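Uncharacterized conserved protein (Geobacillus kaustophilus, PDB 2R5X) is of unknown function but belongs to the YugN-like family, with an antiparallel sheet packed against helices. Local coordinates at residues Val57-Ala61 with Leu72-Leu76. The protein carries 1 engineered substitution. Numbering follows the deposited sequence.
Sequences VQGYA and LIKLL
On the face turned toward helices 17-26 and 99-117, Ile73 and Leu75 reach back across the strand pair. Ile73 CG2, anti to its own N, lies against the bare backbone of Gly59, 3.7 Å from its CA, while Ile73 CD1 extends to Ala61 CB. Leu75 CD2 meets Val57 CG1 at 4.0 Å, and Leu20 packs on both Ile73 and Leu75 from helix 17-26. The other face carries Tyr60, whose chi1 of 58° sets CG between N and C and swings the ring over Lys74. Lys74 CB sits 3.9 Å from the ring centroid in a CH-pi contact, displaced toward the rim, and Leu76 CD2 abuts the ring edge in plane. A bend at chi2 of -82° carries the rest of the Lys74 chain past the Tyr60 hydroxyl, and NZ donates to Leu75 O. Tyr60 and Lys74 exchange backbone bonds in both directions, and Leu76 N gives Gln58 O a nearly straight one of 2.8 Å. Beyond it, a water links Gln58 N to Leu76 O, while the Gln58 amide is held by Arg39 and Thr41 on the adjacent strand. The segments form part of an antiparallel beta hairpin made by strands 51-61 and 71-84.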
loop_
_atom_site.group_PDB
_atom_site.type_symbol
_atom_site.label_atom_id
_atom_site.label_comp_id
_atom_site.label_asym_id
_atom_site.label_seq_id
_atom_site.Cartn_x
_atom_site.Cartn_y
_atom_site.Cartn_z
ATOM N N VAL A 57 -1.633 0.300 1.055
ATOM C CA VAL A 57 -1.080 1.236 0.069
ATOM C C VAL A 57 -2.150 1.480 -0.997
ATOM O O VAL A 57 -2.744 0.543 -1.521
ATOM C CB VAL A 57 0.234 0.712 -0.557
ATOM C CG1 VAL A 57 0.756 1.648 -1.650
ATOM C CG2 VAL A 57 1.293 0.533 0.530
ATOM N N GLN A 58 -2.392 2.749 -1.294
ATOM C CA GLN A 58 -3.486 3.135 -2.156
ATOM C C GLN A 58 -3.014 4.203 -3.124
ATOM O O GLN A 58 -2.148 5.019 -2.795
ATOM C CB GLN A 58 -4.632 3.670 -1.303
ATOM C CG GLN A 58 -5.996 3.534 -1.926
ATOM C CD GLN A 58 -7.103 3.861 -0.952
ATOM O OE1 GLN A 58 -7.045 4.868 -0.251
ATOM N NE2 GLN A 58 -8.129 3.016 -0.911
ATOM N N GLY A 59 -3.590 4.186 -4.319
ATOM C CA GLY A 59 -3.322 5.195 -5.326
ATOM C C GLY A 59 -4.543 5.430 -6.197
ATOM O O GLY A 59 -5.393 4.553 -6.321
ATOM N N TYR A 60 -4.641 6.615 -6.788
ATOM C CA TYR A 60 -5.701 6.876 -7.761
ATOM C C TYR A 60 -5.168 6.855 -9.190
ATOM O O TYR A 60 -3.972 7.094 -9.424
ATOM C CB TYR A 60 -6.421 8.194 -7.461
ATOM C CG TYR A 60 -5.542 9.435 -7.428
ATOM C CD1 TYR A 60 -5.105 9.968 -6.218
ATOM C CD2 TYR A 60 -5.175 10.095 -8.605
ATOM C CE1 TYR A 60 -4.307 11.114 -6.180
ATOM C CE2 TYR A 60 -4.378 11.234 -8.580
ATOM C CZ TYR A 60 -3.953 11.743 -7.363
ATOM O OH TYR A 60 -3.169 12.874 -7.332
ATOM N N ALA A 61 -6.056 6.580 -10.142
ATOM C CA ALA A 61 -5.693 6.631 -11.552
ATOM C C ALA A 61 -5.754 8.071 -12.063
ATOM O O ALA A 61 -6.834 8.595 -12.335
ATOM C CB ALA A 61 -6.596 5.715 -12.369
ATOM N N LEU A 72 -1.948 5.350 -15.109
ATOM C CA LEU A 72 -0.919 6.015 -14.324
ATOM C C LEU A 72 -1.457 6.235 -12.914
ATOM O O LEU A 72 -2.525 6.825 -12.734
ATOM C CB LEU A 72 -0.465 7.327 -14.976
ATOM C CG LEU A 72 0.864 7.925 -14.498
ATOM C CD1 LEU A 72 2.054 7.062 -14.913
ATOM C CD2 LEU A 72 1.034 9.345 -15.020
ATOM N N ILE A 73 -0.717 5.737 -11.927
ATOM C CA ILE A 73 -1.157 5.742 -10.533
ATOM C C ILE A 73 -0.364 6.753 -9.699
ATOM O O ILE A 73 0.868 6.740 -9.684
ATOM C CB ILE A 73 -1.090 4.303 -9.907
ATOM C CG1 ILE A 73 -1.869 3.281 -10.756
ATOM C CG2 ILE A 73 -1.573 4.283 -8.445
ATOM C CD1 ILE A 73 -3.363 3.606 -10.999
ATOM N N LYS A 74 -1.078 7.649 -9.028
ATOM C CA LYS A 74 -0.460 8.529 -8.041
ATOM C C LYS A 74 -0.777 7.985 -6.636
ATOM O O LYS A 74 -1.939 7.933 -6.231
ATOM C CB LYS A 74 -0.938 9.979 -8.233
ATOM C CG LYS A 74 -0.178 11.048 -7.435
ATOM C CD LYS A 74 -0.679 11.163 -5.994
ATOM C CE LYS A 74 0.023 12.237 -5.204
ATOM N NZ LYS A 74 -0.232 12.054 -3.749
ATOM N N LEU A 75 0.264 7.595 -5.903
ATOM C CA LEU A 75 0.108 6.975 -4.586
ATOM C C LEU A 75 -0.209 7.981 -3.484
ATOM O O LEU A 75 0.298 9.105 -3.475
ATOM C CB LEU A 75 1.357 6.179 -4.204
ATOM C CG LEU A 75 1.813 4.989 -5.058
ATOM C CD1 LEU A 75 3.150 4.510 -4.555
ATOM C CD2 LEU A 75 0.822 3.841 -5.028
ATOM N N LEU A 76 -1.055 7.548 -2.556
ATOM C CA LEU A 76 -1.460 8.347 -1.408
ATOM C C LEU A 76 -0.656 7.922 -0.180
ATOM O O LEU A 76 0.160 7.012 -0.259
ATOM C CB LEU A 76 -2.961 8.172 -1.169
ATOM C CG LEU A 76 -3.880 8.535 -2.348
ATOM C CD1 LEU A 76 -5.256 7.918 -2.162
ATOM C CD2 LEU A 76 -3.998 10.052 -2.536
HETATM O O HOH W 1 -0.938 4.639 0.196
#